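Local coordinates for F-actin-capping protein subunit alpha (Dictyostelium discoideum, PDB 4AKR) that caps the fast-growing barbed ends of actin filaments independently of calcium, blocking subunit exchange there without severing the filaments, at residues A[107-110]-A[111-114]; A[240-243]-A[244-248]. All blocks are in the same frame, centred on the assembly; numbering follows the deposited sequence.

Interaction 1: residues A[107-110]-A[111-114]; sequences IEQD and IEQY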
ATOM      1  N   ILE A 107     -19.864  -5.733 -33.008  1.00 27.06           N
ATOM      2  CA  ILE A 107     -18.715  -5.054 -33.586  1.00 25.62           C
ATOM      3  C   ILE A 107     -19.168  -4.135 -34.712  1.00 26.63           C
ATOM      4  O   ILE A 107     -19.913  -4.549 -35.601  1.00 28.62           O
ATOM      5  CB  ILE A 107     -17.701  -6.086 -34.128  1.00 24.42           C
ATOM      6  CG1 ILE A 107     -17.290  -7.039 -32.995  1.00 23.34           C
ATOM      7  CG2 ILE A 107     -16.493  -5.371 -34.730  1.00 22.17           C
ATOM      8  CD1 ILE A 107     -16.425  -8.209 -33.437  1.00 22.47           C
ATOM      9  N   GLU A 108     -18.730  -2.882 -34.668  1.00 26.88           N
ATOM     10  CA  GLU A 108     -19.092  -1.923 -35.705  1.00 27.42           C
ATOM     11  C   GLU A 108     -18.231  -2.148 -36.941  1.00 26.98           C
ATOM     12  O   GLU A 108     -17.066  -1.752 -36.976  1.00 25.15           O
ATOM     13  CB  GLU A 108     -18.912  -0.497 -35.186  1.00 28.94           C
ATOM     14  CG  GLU A 108     -19.944  -0.107 -34.145  1.00 30.95           C
ATOM     15  CD  GLU A 108     -19.618   1.200 -33.466  1.00 32.89           C
ATOM     16  OE1 GLU A 108     -19.373   2.199 -34.180  1.00 33.74           O
ATOM     17  OE2 GLU A 108     -19.611   1.225 -32.215  1.00 34.49           O
ATOM     18  N   GLN A 109     -18.819  -2.781 -37.956  1.00 27.40           N
ATOM     19  CA  GLN A 109     -18.104  -3.086 -39.193  1.00 25.87           C
ATOM     20  C   GLN A 109     -17.630  -1.881 -40.000  1.00 25.90           C
ATOM     21  O   GLN A 109     -16.593  -1.949 -40.650  1.00 25.73           O
ATOM     22  CB  GLN A 109     -18.965  -3.976 -40.105  1.00 26.43           C
ATOM     23  CG  GLN A 109     -19.297  -5.353 -39.546  1.00 24.69           C
ATOM     24  CD  GLN A 109     -18.071  -6.101 -39.065  1.00 22.66           C
ATOM     25  OE1 GLN A 109     -17.062  -6.163 -39.754  1.00 23.19           O
ATOM     26  NE2 GLN A 109     -18.160  -6.683 -37.876  1.00 24.32           N
ATOM     27  N   ASP A 110     -18.368  -0.777 -39.964  1.00 26.12           N
ATOM     28  CA  ASP A 110     -17.973   0.381 -40.760  1.00 28.15           C
ATOM     29  C   ASP A 110     -16.632   1.018 -40.409  1.00 28.14           C
ATOM     30  O   ASP A 110     -16.058   1.732 -41.225  1.00 29.54           O
ATOM     31  CB  ASP A 110     -19.081   1.439 -40.757  1.00 31.30           C
ATOM     32  CG  ASP A 110     -19.483   1.875 -39.363  1.00 34.75           C
ATOM     33  OD1 ASP A 110     -18.766   1.554 -38.393  1.00 37.79           O
ATOM     34  OD2 ASP A 110     -20.528   2.547 -39.246  1.00 36.95           O
ATOM     35  N   ILE A 111     -16.124   0.747 -39.212  1.00 27.89           N
ATOM     36  CA  ILE A 111     -14.843   1.303 -38.785  1.00 26.29           C
ATOM     37  C   ILE A 111     -13.889   0.178 -38.370  1.00 25.97           C
ATOM     38  O   ILE A 111     -12.796   0.425 -37.866  1.00 26.48           O
ATOM     39  CB  ILE A 111     -15.034   2.257 -37.590  1.00 25.33           C
ATOM     40  CG1 ILE A 111     -15.528   1.478 -36.376  1.00 23.85           C
ATOM     41  CG2 ILE A 111     -16.069   3.308 -37.933  1.00 26.62           C
ATOM     42  CD1 ILE A 111     -15.674   2.327 -35.138  1.00 25.42           C
ATOM     43  N   GLU A 112     -14.317  -1.056 -38.597  1.00 25.13           N
ATOM     44  CA  GLU A 112     -13.540  -2.238 -38.233  1.00 23.12           C
ATOM     45  C   GLU A 112     -12.134  -2.259 -38.815  1.00 22.13           C
ATOM     46  O   GLU A 112     -11.234  -2.847 -38.220  1.00 22.09           O
ATOM     47  CB  GLU A 112     -14.314  -3.497 -38.649  1.00 22.18           C
ATOM     48  CG  GLU A 112     -13.583  -4.834 -38.492  1.00 23.20           C
ATOM     49  CD  GLU A 112     -13.133  -5.130 -37.070  1.00 23.16           C
ATOM     50  OE1 GLU A 112     -13.655  -4.503 -36.123  1.00 23.87           O
ATOM     51  OE2 GLU A 112     -12.259  -6.007 -36.906  1.00 22.77           O
ATOM     52  N   GLN A 113     -11.932  -1.620 -39.966  1.00 22.08           N
ATOM     53  CA  GLN A 113     -10.604  -1.609 -40.572  1.00 22.00           C
ATOM     54  C   GLN A 113      -9.640  -0.793 -39.727  1.00 20.97           C
ATOM     55  O   GLN A 113      -8.437  -1.044 -39.724  1.00 20.87           O
ATOM     56  CB  GLN A 113     -10.645  -1.063 -42.007  1.00 23.53           C
ATOM     57  CG  GLN A 113     -11.401  -1.970 -42.979  1.00 26.30           C
ATOM     58  CD  GLN A 113     -11.127  -1.656 -44.444  1.00 28.91           C
ATOM     59  OE1 GLN A 113     -11.706  -2.276 -45.336  1.00 29.92           O
ATOM     60  NE2 GLN A 113     -10.234  -0.700 -44.699  1.00 29.24           N
ATOM     61  N   TYR A 114     -10.171   0.191 -39.013  1.00 20.79           N
ATOM     62  CA  TYR A 114      -9.340   1.010 -38.139  1.00 20.02           C
ATOM     63  C   TYR A 114      -9.059   0.225 -36.871  1.00 17.04           C
ATOM     64  O   TYR A 114      -7.926   0.162 -36.413  1.00 17.32           O
ATOM     65  CB  TYR A 114     -10.042   2.345 -37.816  1.00 21.81           C
ATOM     66  CG  TYR A 114      -9.898   3.350 -38.936  1.00 23.62           C
ATOM     67  CD1 TYR A 114      -8.667   3.952 -39.198  1.00 25.23           C
ATOM     68  CD2 TYR A 114     -10.965   3.636 -39.790  1.00 25.41           C
ATOM     69  CE1 TYR A 114      -8.493   4.811 -40.290  1.00 26.99           C
ATOM     70  CE2 TYR A 114     -10.806   4.493 -40.884  1.00 27.33           C
ATOM     71  CZ  TYR A 114      -9.566   5.074 -41.128  1.00 29.50           C
ATOM     72  OH  TYR A 114      -9.395   5.903 -42.216  1.00 30.79           O
TER
HETATM   73  O   HOH W   1     -14.933  -2.235 -35.464  1.00 14.81           O
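E108 and E112 meet through a single water, a compact example of how a loop is joined to the first turn of the helix that follows it. The water donates to both E108 O and E112 OE1, 2.7 Å from each. The carboxylate comes back to it because E112 CG stands anti to the backbone N (chi1 173°) and the chain then folds at chi2 (59°). This also puts E112 OE1 3.3 Å from the methyl CG2 of I107, while R115 holds the same oxygen in a salt bridge. Q109 runs alongside E112, its amide OE1 3.9 Å from E112 CG. The backbone adds a bond from E112 N to Q109 O (3.2 Å), entering from above the carbonyl plane, and a weak one from I111 N to E108 O.

I111, at the N-cap, carries CG1 between its own N and carbonyl carbon (chi1 65°), which leaves CD1 3.8 Å from E108 OE1 and CG2 3.2 Å from D110 OD1. With an alanine here, both acids would probably lose the hydrocarbon they lie against, and I146 a packing partner. K141 pairs with both E108 and D110, so it probably offsets part of the negative charge gathered beside I111.

Interaction 2: residues A[240-243]-A[244-248]; sequences DNNY and STMGD
N241 O takes two donors from the same residue: T245 N, 3.1 Å away and in the carbonyl plane, and T245 OG1, whose bond at 3.4 Å is weak. The hydroxyl can reach back because OG1 sits beside the backbone N of T245, opposite its carbonyl carbon (chi1 -59°). S244 adds a nonpolar neighbour to the same oxygen, its CB 3.3 Å from N241 O.

One residue on, M246 N donates to N242 O at 2.9 Å in a nearly straight bond (173° at the hydrogen), and G247 N does the same to Y243 O at 3.0 Å. M246 then lies back over the preceding turn. Its CG passes 3.3 Å from N242 O. The side chains of N242 and M246 slant across one another, but the model sets their ends too close, and the placing of the methionine methyl, near Y243, is doubtful.

The partner protein packs against D240, N242, Y243 and T245, so these turns form part of the interface with the other protein chain. The NH groups of T245, M246 and G247, each bonded to the carbonyl four residues earlier, with a threonine hydroxyl sharing one acceptor, show classic alpha-helix geometry, seen here in the last turns of the long helix 217-248.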
ATOM      1  N   ASP A 240      11.763   5.043 -12.865  1.00 27.97           N
ATOM      2  CA  ASP A 240      13.013   4.469 -12.378  1.00 28.98           C
ATOM      3  C   ASP A 240      13.850   5.538 -11.675  1.00 29.36           C
ATOM      4  O   ASP A 240      14.465   5.280 -10.639  1.00 29.20           O
ATOM      5  CB  ASP A 240      13.825   3.851 -13.525  1.00 29.97           C
ATOM      6  CG  ASP A 240      13.299   2.483 -13.954  1.00 33.28           C
ATOM      7  OD1 ASP A 240      12.679   1.777 -13.124  1.00 33.41           O
ATOM      8  OD2 ASP A 240      13.529   2.101 -15.123  1.00 34.46           O
ATOM      9  N   ASN A 241      13.874   6.733 -12.251  1.00 29.13           N
ATOM     10  CA  ASN A 241      14.615   7.853 -11.675  1.00 30.12           C
ATOM     11  C   ASN A 241      14.015   8.216 -10.314  1.00 30.05           C
ATOM     12  O   ASN A 241      14.739   8.414  -9.335  1.00 30.66           O
ATOM     13  CB  ASN A 241      14.522   9.079 -12.588  1.00 30.26           C
ATOM     14  CG  ASN A 241      15.118   8.839 -13.958  1.00 32.31           C
ATOM     15  OD1 ASN A 241      14.706   9.465 -14.945  1.00 33.23           O
ATOM     16  ND2 ASN A 241      16.102   7.949 -14.031  1.00 31.67           N
ATOM     17  N   ASN A 242      12.687   8.301 -10.271  1.00 28.59           N
ATOM     18  CA  ASN A 242      11.963   8.655  -9.058  1.00 27.99           C
ATOM     19  C   ASN A 242      12.356   7.815  -7.848  1.00 28.66           C
ATOM     20  O   ASN A 242      12.405   8.323  -6.727  1.00 28.35           O
ATOM     21  CB  ASN A 242      10.461   8.533  -9.294  1.00 29.03           C
ATOM     22  CG  ASN A 242       9.651   9.039  -8.122  1.00 29.49           C
ATOM     23  OD1 ASN A 242       9.688  10.225  -7.797  1.00 33.58           O
ATOM     24  ND2 ASN A 242       8.917   8.144  -7.475  1.00 28.08           N
ATOM     25  N   TYR A 243      12.617   6.529  -8.065  1.00 27.79           N
ATOM     26  CA  TYR A 243      13.019   5.656  -6.968  1.00 28.53           C
ATOM     27  C   TYR A 243      14.263   6.193  -6.282  1.00 28.48           C
ATOM     28  O   TYR A 243      14.337   6.247  -5.054  1.00 27.58           O
ATOM     29  CB  TYR A 243      13.306   4.242  -7.472  1.00 29.79           C
ATOM     30  CG  TYR A 243      12.062   3.425  -7.721  1.00 33.00           C
ATOM     31  CD1 TYR A 243      11.271   2.993  -6.659  1.00 33.54           C
ATOM     32  CD2 TYR A 243      11.669   3.090  -9.016  1.00 33.13           C
ATOM     33  CE1 TYR A 243      10.119   2.249  -6.876  1.00 36.00           C
ATOM     34  CE2 TYR A 243      10.522   2.347  -9.244  1.00 35.19           C
ATOM     35  CZ  TYR A 243       9.754   1.932  -8.169  1.00 35.83           C
ATOM     36  OH  TYR A 243       8.617   1.193  -8.385  1.00 40.01           O
ATOM     37  N   SER A 244      15.243   6.584  -7.090  1.00 28.45           N
ATOM     38  CA  SER A 244      16.498   7.109  -6.579  1.00 28.35           C
ATOM     39  C   SER A 244      16.247   8.405  -5.831  1.00 27.97           C
ATOM     40  O   SER A 244      16.692   8.576  -4.699  1.00 28.58           O
ATOM     41  CB  SER A 244      17.469   7.360  -7.735  1.00 27.19           C
ATOM     42  OG  SER A 244      17.669   6.176  -8.480  1.00 30.06           O
ATOM     43  N   THR A 245      15.529   9.314  -6.478  1.00 28.20           N
ATOM     44  CA  THR A 245      15.209  10.602  -5.886  1.00 27.74           C
ATOM     45  C   THR A 245      14.588  10.443  -4.507  1.00 27.27           C
ATOM     46  O   THR A 245      15.049  11.052  -3.547  1.00 27.67           O
ATOM     47  CB  THR A 245      14.238  11.382  -6.780  1.00 27.30           C
ATOM     48  OG1 THR A 245      14.832  11.577  -8.068  1.00 27.55           O
ATOM     49  CG2 THR A 245      13.922  12.731  -6.164  1.00 27.82           C
ATOM     50  N   MET A 246      13.547   9.622  -4.410  1.00 27.39           N
ATOM     51  CA  MET A 246      12.872   9.398  -3.140  1.00 29.14           C
ATOM     52  C   MET A 246      13.819   8.851  -2.097  1.00 29.91           C
ATOM     53  O   MET A 246      13.912   9.385  -0.996  1.00 31.84           O
ATOM     54  CB  MET A 246      11.696   8.429  -3.301  1.00 29.37           C
ATOM     55  CG  MET A 246      10.518   8.993  -4.082  1.00 30.46           C
ATOM     56  SD  MET A 246       9.060   7.935  -3.983  1.00 31.47           S
ATOM     57  CE  MET A 246       9.470   6.667  -5.153  1.00 31.85           C
ATOM     58  N   GLY A 247      14.526   7.786  -2.448  1.00 31.40           N
ATOM     59  CA  GLY A 247      15.447   7.173  -1.512  1.00 34.40           C
ATOM     60  C   GLY A 247      16.690   7.989  -1.200  1.00 36.20           C
ATOM     61  O   GLY A 247      17.352   7.742  -0.191  1.00 35.78           O
ATOM     62  N   ASP A 248      17.016   8.952  -2.058  1.00 37.41           N
ATOM     63  CA  ASP A 248      18.192   9.786  -1.848  1.00 39.57           C
ATOM     64  C   ASP A 248      17.844  11.162  -1.321  1.00 38.89           C
ATOM     65  O   ASP A 248      18.729  11.933  -0.971  1.00 41.30           O
ATOM     66  CB  ASP A 248      18.998   9.940  -3.142  1.00 42.93           C
ATOM     67  CG  ASP A 248      19.776   8.689  -3.495  1.00 46.52           C
ATOM     68  OD1 ASP A 248      19.156   7.705  -3.961  1.00 49.14           O
ATOM     69  OD2 ASP A 248      21.013   8.687  -3.292  1.00 49.13           O
TER

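In the fold
The two contacts illustrate opposite ends of helices: interaction 1 starts helix 112-129, whereas interaction 2 belongs to the last turns of helix 217-248. Between them in sequence comes the five-stranded antiparallel sheet, and I111 of interaction 1 rests on its strand 145-158. Their centres are 44 Å apart, their nearest atoms about 30 Å, and they lie on opposite sides of the chain's centre, at 25 and 24 Å from it, so neither touches the other. Their surroundings differ as well. No other protein chain of the assembly reaches interaction 1, while interaction 2 lies against the partner protein, consistent with a part in holding the heterodimer together.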